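Local coordinates for protein putative lipase/esterase (Lactobacillus plantarum WCFS1, PDB 3BXP) that probably hydrolyses carboxylic esters as an alpha/beta-hydrolase, its natural substrate not established, at residues B[35-46]-B[65-76]; B[155-163]-B[179-187]. All blocks are in the same frame, centred on the assembly; numbering follows the deposited sequence.

Contact 1 (B[35-46]-B[65-76]); sequences YPIMIICPGGGF and GMHTVVLNYQLI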
loop_
_atom_site.group_PDB
_atom_site.type_symbol
_atom_site.label_atom_id
_atom_site.label_comp_id
_atom_site.label_asym_id
_atom_site.label_seq_id
_atom_site.Cartn_x
_atom_site.Cartn_y
_atom_site.Cartn_z
ATOM N N TYR B 35 25.456 -8.508 12.570
ATOM C CA TYR B 35 24.516 -8.225 11.477
ATOM C C TYR B 35 23.110 -8.591 11.887
ATOM O O TYR B 35 22.884 -9.585 12.610
ATOM C CB TYR B 35 24.817 -9.038 10.201
ATOM C CG TYR B 35 26.169 -8.826 9.583
ATOM C CD1 TYR B 35 26.609 -7.576 9.217
ATOM C CD2 TYR B 35 26.981 -9.917 9.332
ATOM C CE1 TYR B 35 27.889 -7.419 8.641
ATOM C CE2 TYR B 35 28.210 -9.778 8.747
ATOM C CZ TYR B 35 28.664 -8.557 8.404
ATOM O OH TYR B 35 29.922 -8.510 7.801
ATOM N N PRO B 36 22.123 -7.797 11.429
ATOM C CA PRO B 36 20.748 -8.250 11.505
ATOM C C PRO B 36 20.545 -9.563 10.775
ATOM O O PRO B 36 21.373 -10.014 9.994
ATOM C CB PRO B 36 19.929 -7.135 10.762
ATOM C CG PRO B 36 20.852 -5.994 10.580
ATOM C CD PRO B 36 22.263 -6.608 10.573
ATOM N N ILE B 37 19.414 -10.207 11.030
ATOM C CA ILE B 37 19.151 -11.517 10.420
ATOM C C ILE B 37 17.677 -11.621 10.043
ATOM O O ILE B 37 16.771 -11.228 10.810
ATOM C CB ILE B 37 19.565 -12.687 11.420
ATOM C CG1 ILE B 37 19.300 -14.105 10.861
ATOM C CG2 ILE B 37 18.813 -12.598 12.765
ATOM C CD1 ILE B 37 20.264 -15.134 11.367
HETATM N N MSE B 38 17.450 -12.147 8.871
HETATM C CA MSE B 38 16.088 -12.369 8.371
HETATM C C MSE B 38 15.822 -13.847 8.318
HETATM O O MSE B 38 16.507 -14.585 7.637
HETATM C CB MSE B 38 15.892 -11.803 6.963
HETATM C CG MSE B 38 14.497 -11.900 6.531
HETATM SE SE MSE B 38 14.211 -10.965 4.839
HETATM C CE MSE B 38 14.616 -9.138 5.439
ATOM N N ILE B 39 14.739 -14.241 8.963
ATOM C CA ILE B 39 14.217 -15.619 8.892
ATOM C C ILE B 39 13.058 -15.696 7.906
ATOM O O ILE B 39 12.032 -15.020 8.086
ATOM C CB ILE B 39 13.665 -16.089 10.258
ATOM C CG1 ILE B 39 14.714 -16.031 11.370
ATOM C CG2 ILE B 39 13.066 -17.539 10.125
ATOM C CD1 ILE B 39 14.065 -16.261 12.798
ATOM N N ILE B 40 13.244 -16.516 6.891
ATOM C CA ILE B 40 12.319 -16.585 5.730
ATOM C C ILE B 40 11.455 -17.842 5.845
ATOM O O ILE B 40 11.985 -18.989 5.928
ATOM C CB ILE B 40 13.085 -16.566 4.377
ATOM C CG1 ILE B 40 13.811 -15.240 4.131
ATOM C CG2 ILE B 40 12.097 -16.852 3.226
ATOM C CD1 ILE B 40 14.866 -15.322 3.013
ATOM N N CYS B 41 10.134 -17.620 5.971
ATOM C CA CYS B 41 9.158 -18.678 5.932
ATOM C C CYS B 41 8.613 -18.701 4.494
ATOM O O CYS B 41 7.938 -17.789 4.100
ATOM C CB CYS B 41 8.040 -18.447 6.961
ATOM S SG CYS B 41 8.640 -18.628 8.636
ATOM N N PRO B 42 8.983 -19.712 3.696
ATOM C CA PRO B 42 8.642 -19.762 2.263
ATOM C C PRO B 42 7.142 -19.888 1.959
ATOM O O PRO B 42 6.319 -20.260 2.854
ATOM C CB PRO B 42 9.372 -21.010 1.756
ATOM C CG PRO B 42 10.379 -21.343 2.802
ATOM C CD PRO B 42 9.819 -20.876 4.103
ATOM N N GLY B 43 6.766 -19.642 0.720
ATOM C CA GLY B 43 5.397 -20.020 0.294
ATOM C C GLY B 43 5.210 -21.498 0.060
ATOM O O GLY B 43 6.016 -22.297 0.504
ATOM N N GLY B 44 4.109 -21.880 -0.623
ATOM C CA GLY B 44 3.907 -23.246 -0.954
ATOM C C GLY B 44 2.577 -23.847 -0.518
ATOM O O GLY B 44 2.394 -25.063 -0.556
ATOM N N GLY B 45 1.676 -22.981 -0.091
ATOM C CA GLY B 45 0.278 -23.354 0.192
ATOM C C GLY B 45 0.084 -24.482 1.180
ATOM O O GLY B 45 -0.957 -25.166 1.190
ATOM N N PHE B 46 1.071 -24.613 2.050
ATOM C CA PHE B 46 1.139 -25.601 3.115
ATOM C C PHE B 46 1.306 -27.029 2.603
ATOM O O PHE B 46 1.231 -27.991 3.380
ATOM C CB PHE B 46 -0.036 -25.530 4.097
ATOM C CG PHE B 46 -0.269 -24.171 4.708
ATOM C CD1 PHE B 46 0.536 -23.650 5.723
ATOM C CD2 PHE B 46 -1.353 -23.426 4.294
ATOM C CE1 PHE B 46 0.230 -22.386 6.295
ATOM C CE2 PHE B 46 -1.638 -22.171 4.848
ATOM C CZ PHE B 46 -0.832 -21.667 5.851
ATOM N N GLY B 65 23.577 -6.627 3.719
ATOM C CA GLY B 65 24.291 -6.785 5.007
ATOM C C GLY B 65 23.512 -7.455 6.125
ATOM O O GLY B 65 23.475 -6.979 7.266
HETATM N N MSE B 66 22.877 -8.567 5.777
HETATM C CA MSE B 66 22.123 -9.357 6.735
HETATM C C MSE B 66 22.423 -10.825 6.594
HETATM O O MSE B 66 22.721 -11.324 5.507
HETATM C CB MSE B 66 20.638 -9.136 6.499
HETATM C CG MSE B 66 20.252 -7.692 6.637
HETATM SE SE MSE B 66 18.310 -7.561 6.332
HETATM C CE MSE B 66 18.070 -9.088 5.769
ATOM N N HIS B 67 22.281 -11.526 7.696
ATOM C CA HIS B 67 22.239 -12.990 7.642
ATOM C C HIS B 67 20.823 -13.418 7.203
ATOM O O HIS B 67 19.882 -12.631 7.367
ATOM C CB HIS B 67 22.425 -13.547 9.015
ATOM C CG HIS B 67 23.709 -13.233 9.683
ATOM N ND1 HIS B 67 24.929 -13.653 9.203
ATOM C CD2 HIS B 67 23.946 -12.612 10.865
ATOM C CE1 HIS B 67 25.867 -13.304 10.074
ATOM N NE2 HIS B 67 25.296 -12.677 11.090
ATOM N N THR B 68 20.701 -14.631 6.648
ATOM C CA THR B 68 19.368 -15.169 6.425
ATOM C C THR B 68 19.289 -16.603 6.830
ATOM O O THR B 68 20.246 -17.347 6.731
ATOM C CB THR B 68 18.902 -14.962 4.985
ATOM O OG1 THR B 68 19.686 -15.751 4.084
ATOM C CG2 THR B 68 18.981 -13.487 4.624
ATOM N N VAL B 69 18.109 -16.992 7.310
ATOM C CA VAL B 69 17.829 -18.418 7.645
ATOM C C VAL B 69 16.516 -18.747 6.974
ATOM O O VAL B 69 15.558 -17.979 7.087
ATOM C CB VAL B 69 17.708 -18.665 9.185
ATOM C CG1 VAL B 69 17.145 -20.113 9.543
ATOM C CG2 VAL B 69 19.075 -18.422 9.922
ATOM N N VAL B 70 16.462 -19.868 6.263
ATOM C CA VAL B 70 15.198 -20.346 5.690
ATOM C C VAL B 70 14.673 -21.456 6.549
ATOM O O VAL B 70 15.421 -22.369 6.879
ATOM C CB VAL B 70 15.391 -20.806 4.216
ATOM C CG1 VAL B 70 14.048 -21.363 3.673
ATOM C CG2 VAL B 70 15.925 -19.614 3.334
ATOM N N LEU B 71 13.409 -21.303 6.968
ATOM C CA LEU B 71 12.695 -22.175 7.905
ATOM C C LEU B 71 11.632 -22.951 7.144
ATOM O O LEU B 71 10.662 -22.385 6.691
ATOM C CB LEU B 71 12.050 -21.371 9.020
ATOM C CG LEU B 71 11.003 -22.217 9.813
ATOM C CD1 LEU B 71 11.538 -23.508 10.423
ATOM C CD2 LEU B 71 10.372 -21.250 10.847
ATOM N N ASN B 72 11.870 -24.244 6.949
ATOM C CA ASN B 72 10.919 -25.112 6.308
ATOM C C ASN B 72 9.914 -25.656 7.317
ATOM O O ASN B 72 10.074 -26.711 7.809
ATOM C CB ASN B 72 11.677 -26.239 5.606
ATOM C CG ASN B 72 12.159 -25.877 4.177
ATOM O OD1 ASN B 72 12.019 -24.758 3.679
ATOM N ND2 ASN B 72 12.684 -26.882 3.496
ATOM N N TYR B 73 8.910 -24.861 7.609
ATOM C CA TYR B 73 7.942 -25.103 8.701
ATOM C C TYR B 73 7.028 -26.286 8.335
ATOM O O TYR B 73 6.896 -26.699 7.175
ATOM C CB TYR B 73 7.161 -23.800 9.008
ATOM C CG TYR B 73 6.511 -23.302 7.752
ATOM C CD1 TYR B 73 5.340 -23.884 7.305
ATOM C CD2 TYR B 73 7.094 -22.295 6.966
ATOM C CE1 TYR B 73 4.730 -23.498 6.101
ATOM C CE2 TYR B 73 6.507 -21.910 5.742
ATOM C CZ TYR B 73 5.340 -22.516 5.314
ATOM O OH TYR B 73 4.789 -22.155 4.091
ATOM N N GLN B 74 6.357 -26.805 9.351
ATOM C CA GLN B 74 5.447 -27.931 9.190
ATOM C C GLN B 74 4.463 -27.761 8.045
ATOM O O GLN B 74 3.727 -26.762 7.960
ATOM C CB GLN B 74 4.657 -28.075 10.486
ATOM C CG GLN B 74 3.854 -29.287 10.601
ATOM C CD GLN B 74 4.694 -30.521 10.572
ATOM O OE1 GLN B 74 5.581 -30.688 11.397
ATOM N NE2 GLN B 74 4.427 -31.407 9.619
ATOM N N LEU B 75 4.319 -28.824 7.261
ATOM C CA LEU B 75 3.343 -28.854 6.169
ATOM C C LEU B 75 2.273 -29.895 6.500
ATOM O O LEU B 75 2.365 -30.625 7.515
ATOM C CB LEU B 75 4.015 -29.291 4.869
ATOM C CG LEU B 75 5.168 -28.425 4.403
ATOM C CD1 LEU B 75 5.838 -29.057 3.184
ATOM C CD2 LEU B 75 4.618 -26.999 4.173
ATOM N N ILE B 76 1.276 -29.977 5.627
ATOM C CA ILE B 76 0.132 -30.887 5.884
ATOM C C ILE B 76 0.474 -32.297 5.388
ATOM O O ILE B 76 -0.300 -33.192 5.533
ATOM C CB ILE B 76 -1.230 -30.382 5.282
ATOM C CG1 ILE B 76 -1.213 -30.316 3.760
ATOM C CG2 ILE B 76 -1.653 -29.035 5.811
ATOM C CD1 ILE B 76 -2.633 -30.247 3.189
HETATM O O HOH W 1 3.700 -23.955 2.292
#
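The phenol oxygen of Tyr73 has two partners: OH donates to Pro42 O at 2.7 Å, close to the plane of its own ring, and accepts from water 1 at 2.8 Å. That water in turn takes the backbone N-H of Phe46 (N to water 2.7 Å), so the hydroxyl and its water together link Pro42 O and Phe46 N, the two sides of Gly43-Gly45. A chi1 of 56° sets the ring of Tyr73 between its own N and carbonyl carbon, which lays it alongside Pro42, running the opposite way; CE2 lies 3.8 Å from Pro42 CD. Further on, Ile76 N bonds to Phe46 O (3.0 Å), holding the two strand exits together.

Before these exits, strands 35-41 and 67-72 run parallel, 19° apart, joined by five backbone hydrogen bonds, the first from His67 N to Pro36 O and the last from Leu71 N to Ile40 O. Ile37, His67, Ile39 and Val69 point to one face of the sheet, Met38, Thr68, Ile40 and Val70 to the other; Ile37 CD1 meets Val69 CG2 at 3.8 Å. At the start the edge of Tyr35 is turned to the face of His67, CD2 to CE1 being 3.6 Å with the ring planes at 73°. His67 is also held by Leu23 N at ND1 and by His105 O at NE2.

These bonds fix the imidazole's rotation and are consistent with a neutral ring protonated on NE2. At the other end, tyrosine and water hold the Gly43-Gly45 loop, which, as in related alpha/beta-hydrolases, probably lies at the oxyanion hole.

Contact 2 (B[155-163]-B[179-187]); sequences YPVIDLTAG and RLWAAQRLV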
loop_
_atom_site.group_PDB
_atom_site.type_symbol
_atom_site.label_atom_id
_atom_site.label_comp_id
_atom_site.label_asym_id
_atom_site.label_seq_id
_atom_site.Cartn_x
_atom_site.Cartn_y
_atom_site.Cartn_z
ATOM N N TYR B 155 2.692 -11.117 -0.431
ATOM C CA TYR B 155 1.498 -11.848 -0.800
ATOM C C TYR B 155 1.105 -12.878 0.288
ATOM O O TYR B 155 0.901 -14.045 -0.028
ATOM C CB TYR B 155 1.676 -12.535 -2.171
ATOM C CG TYR B 155 3.014 -13.186 -2.437
ATOM C CD1 TYR B 155 4.107 -12.436 -2.752
ATOM C CD2 TYR B 155 3.164 -14.550 -2.407
ATOM C CE1 TYR B 155 5.335 -13.027 -3.044
ATOM C CE2 TYR B 155 4.387 -15.166 -2.675
ATOM C CZ TYR B 155 5.457 -14.408 -2.978
ATOM O OH TYR B 155 6.657 -14.991 -3.275
ATOM N N PRO B 156 0.888 -12.426 1.532
ATOM C CA PRO B 156 0.679 -13.417 2.570
ATOM C C PRO B 156 -0.714 -13.980 2.587
ATOM O O PRO B 156 -1.662 -13.262 2.321
ATOM C CB PRO B 156 0.815 -12.608 3.825
ATOM C CG PRO B 156 0.310 -11.258 3.439
ATOM C CD PRO B 156 0.893 -11.055 2.101
ATOM N N VAL B 157 -0.812 -15.264 2.883
ATOM C CA VAL B 157 -2.080 -15.818 3.366
ATOM C C VAL B 157 -2.278 -15.314 4.781
ATOM O O VAL B 157 -1.362 -15.401 5.622
ATOM C CB VAL B 157 -2.100 -17.345 3.303
ATOM C CG1 VAL B 157 -3.359 -17.919 3.984
ATOM C CG2 VAL B 157 -1.924 -17.866 1.837
ATOM N N ILE B 158 -3.469 -14.795 5.084
ATOM C CA ILE B 158 -3.712 -14.161 6.361
ATOM C C ILE B 158 -4.932 -14.761 7.036
ATOM O O ILE B 158 -4.953 -14.964 8.268
ATOM C CB ILE B 158 -3.953 -12.638 6.174
ATOM C CG1 ILE B 158 -2.627 -11.957 5.747
ATOM C CG2 ILE B 158 -4.583 -11.969 7.407
ATOM C CD1 ILE B 158 -1.424 -12.069 6.828
ATOM N N ASP B 159 -5.967 -14.990 6.243
ATOM C CA ASP B 159 -7.264 -15.496 6.777
ATOM C C ASP B 159 -7.706 -16.710 5.989
ATOM O O ASP B 159 -7.983 -16.633 4.769
ATOM C CB ASP B 159 -8.272 -14.352 6.802
ATOM C CG ASP B 159 -9.631 -14.737 7.371
ATOM O OD1 ASP B 159 -9.960 -15.935 7.486
ATOM O OD2 ASP B 159 -10.416 -13.783 7.658
ATOM N N LEU B 160 -7.701 -17.859 6.676
ATOM C CA LEU B 160 -7.952 -19.155 6.053
ATOM C C LEU B 160 -9.401 -19.349 5.652
ATOM O O LEU B 160 -9.753 -20.394 5.112
ATOM C CB LEU B 160 -7.479 -20.324 6.958
ATOM C CG LEU B 160 -5.995 -20.329 7.320
ATOM C CD1 LEU B 160 -5.658 -21.583 8.153
ATOM C CD2 LEU B 160 -5.133 -20.281 6.074
ATOM N N THR B 161 -10.218 -18.320 5.895
ATOM C CA THR B 161 -11.598 -18.302 5.442
ATOM C C THR B 161 -11.799 -17.375 4.249
ATOM O O THR B 161 -12.886 -17.293 3.712
ATOM C CB THR B 161 -12.576 -17.856 6.533
ATOM O OG1 THR B 161 -12.425 -16.444 6.769
ATOM C CG2 THR B 161 -12.401 -18.665 7.864
ATOM N N ALA B 162 -10.744 -16.704 3.814
ATOM C CA ALA B 162 -10.854 -15.622 2.821
ATOM C C ALA B 162 -10.628 -16.051 1.345
ATOM O O ALA B 162 -10.418 -15.210 0.457
ATOM C CB ALA B 162 -9.915 -14.458 3.203
ATOM N N GLY B 163 -10.663 -17.349 1.067
ATOM C CA GLY B 163 -10.541 -17.817 -0.313
ATOM C C GLY B 163 -9.468 -18.854 -0.553
ATOM O O GLY B 163 -9.568 -19.657 -1.490
ATOM N N ARG B 179 -8.922 -20.288 16.404
ATOM C CA ARG B 179 -8.245 -19.067 16.837
ATOM C C ARG B 179 -7.096 -18.667 15.903
ATOM O O ARG B 179 -6.700 -17.489 15.846
ATOM C CB ARG B 179 -7.700 -19.258 18.261
ATOM C CG ARG B 179 -6.982 -18.047 18.842
ATOM C CD ARG B 179 -6.429 -18.372 20.238
ATOM N NE ARG B 179 -7.449 -18.988 21.095
ATOM N N LEU B 180 -6.565 -19.626 15.142
ATOM C CA LEU B 180 -5.387 -19.363 14.306
ATOM C C LEU B 180 -5.800 -19.201 12.876
ATOM O O LEU B 180 -4.945 -19.087 12.005
ATOM C CB LEU B 180 -4.384 -20.501 14.420
ATOM C CG LEU B 180 -3.795 -20.672 15.808
ATOM C CD1 LEU B 180 -2.938 -21.952 15.910
ATOM C CD2 LEU B 180 -3.068 -19.411 16.210
ATOM N N TRP B 181 -7.113 -19.221 12.606
ATOM C CA TRP B 181 -7.547 -19.075 11.199
ATOM C C TRP B 181 -7.238 -17.717 10.596
ATOM O O TRP B 181 -6.775 -17.628 9.447
ATOM C CB TRP B 181 -9.029 -19.409 11.049
ATOM C CG TRP B 181 -9.266 -20.844 11.123
ATOM C CD1 TRP B 181 -8.335 -21.843 11.110
ATOM C CD2 TRP B 181 -10.547 -21.488 11.241
ATOM N NE1 TRP B 181 -8.965 -23.085 11.214
ATOM C CE2 TRP B 181 -10.319 -22.878 11.284
ATOM C CE3 TRP B 181 -11.865 -21.012 11.316
ATOM C CZ2 TRP B 181 -11.359 -23.797 11.395
ATOM C CZ3 TRP B 181 -12.892 -21.927 11.431
ATOM C CH2 TRP B 181 -12.632 -23.302 11.466
ATOM N N ALA B 182 -7.543 -16.683 11.364
ATOM C CA ALA B 182 -7.514 -15.288 10.925
ATOM C C ALA B 182 -6.479 -14.503 11.691
ATOM O O ALA B 182 -6.721 -14.021 12.807
ATOM C CB ALA B 182 -8.896 -14.661 11.070
ATOM N N ALA B 183 -5.294 -14.366 11.092
ATOM C CA ALA B 183 -4.171 -13.734 11.741
ATOM C C ALA B 183 -4.429 -12.271 12.089
ATOM O O ALA B 183 -3.884 -11.740 13.012
ATOM C CB ALA B 183 -2.902 -13.837 10.880
ATOM N N GLN B 184 -5.258 -11.592 11.321
ATOM C CA GLN B 184 -5.508 -10.186 11.601
ATOM C C GLN B 184 -6.253 -10.034 12.939
ATOM O O GLN B 184 -6.209 -8.986 13.593
ATOM C CB GLN B 184 -6.285 -9.553 10.455
ATOM C CG GLN B 184 -7.765 -9.876 10.319
ATOM C CD GLN B 184 -8.110 -11.229 9.672
ATOM O OE1 GLN B 184 -7.236 -12.103 9.539
ATOM N NE2 GLN B 184 -9.376 -11.394 9.238
ATOM N N ARG B 185 -6.974 -11.080 13.318
ATOM C CA ARG B 185 -7.748 -11.047 14.547
ATOM C C ARG B 185 -6.868 -11.163 15.794
ATOM O O ARG B 185 -7.342 -10.955 16.931
ATOM C CB ARG B 185 -8.834 -12.110 14.580
ATOM C CG ARG B 185 -9.933 -11.897 13.559
ATOM C CD ARG B 185 -11.010 -12.970 13.730
ATOM N NE ARG B 185 -12.116 -12.816 12.787
ATOM C CZ ARG B 185 -12.999 -11.832 12.856
ATOM N NH1 ARG B 185 -12.869 -10.918 13.808
ATOM N NH2 ARG B 185 -13.991 -11.748 11.977
ATOM N N LEU B 186 -5.595 -11.458 15.594
ATOM C CA LEU B 186 -4.642 -11.612 16.695
ATOM C C LEU B 186 -3.731 -10.386 16.841
ATOM O O LEU B 186 -2.810 -10.361 17.675
ATOM C CB LEU B 186 -3.791 -12.872 16.503
ATOM C CG LEU B 186 -4.555 -14.201 16.297
ATOM C CD1 LEU B 186 -3.639 -15.403 16.072
ATOM C CD2 LEU B 186 -5.453 -14.469 17.456
ATOM N N VAL B 187 -3.984 -9.374 16.010
ATOM C CA VAL B 187 -3.222 -8.123 16.059
ATOM C C VAL B 187 -3.613 -7.354 17.341
ATOM O O VAL B 187 -4.790 -7.302 17.710
ATOM C CB VAL B 187 -3.452 -7.233 14.812
ATOM C CG1 VAL B 187 -2.812 -5.838 14.986
ATOM C CG2 VAL B 187 -2.941 -7.971 13.522
HETATM O O HOH W 2 -12.440 -14.470 9.732
#
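Asp159 and Gln184 meet side chain to side chain, carboxylate and amide planes turned 43° apart. Gln184 NE2 donates to Asp159 OD2 over 3.0 Å, almost straight and within its own amide plane, but it comes to the carboxylate from above rather than in plane. A bend at chi2 (-79°) folds the glutamine back over Asp159, bringing the other amide atom, OE1, to 3.4 Å from Ile158 CG2. The methyl of Ala182 lies over the same carboxylate face, CB 3.8 Å from Asp159 CG.

The second oxygen of Asp159 faces its own chain. OD1 takes both the hydroxyl of Thr161 (OG1, 2.6 Å) and its backbone N, the two gripping it from the opposite face of the carboxylate; the bond from N makes an Asx turn, overlaid on the type I turn from Asp159 to Ala162. Each carboxylate oxygen thus has a separate task, OD1 shaping the turn and OD2 joining the segments. OD2 also forms a salt bridge with Lys212 of helix 208-219 and accepts from water 2, which would favour the ionised acid.

Two backbone bonds bracket Asp159 and Ala182: Ala183 N to Ile158 O, and Leu160 N to Trp181 O, each 2.9 Å. Past them Leu160 crosses the indole of Trp181 at about a right angle, CD1 to CD1 4.0 Å, while Thr161 CG2 lies obliquely against the benzo side. Trp181 NE1 is hydrogen-bonded to Thr175 O, and Arg171 makes a cation-pi contact with the ring.

The paired loops flank helix 168-174, the first following strand 150-154 and the second leading to strand 194-199, and Ile158 and Ala183 pack on helix 118-129.

From the N terminus, contact 1 comes first: strand 35-41 runs out into its glycine loop, helix 54-63 follows, and strand 67-72 returns beside the first strand, completing a beta-alpha-beta unit within the central sheet. The chain then passes through strand 110-116 and helix 118-129 before contact 2 opens after strand 150-154. Contact 2 closes the excursion through helix 168-174, ahead of strand 194-199. The two contacts are in series, neither nested nor crossed, and their centres lie about 19 Å apart. They nevertheless touch where Phe46 CE2 packs 4.2 Å from Leu160 CD2, joining the loops beyond the C-terminal ends of the parallel strands.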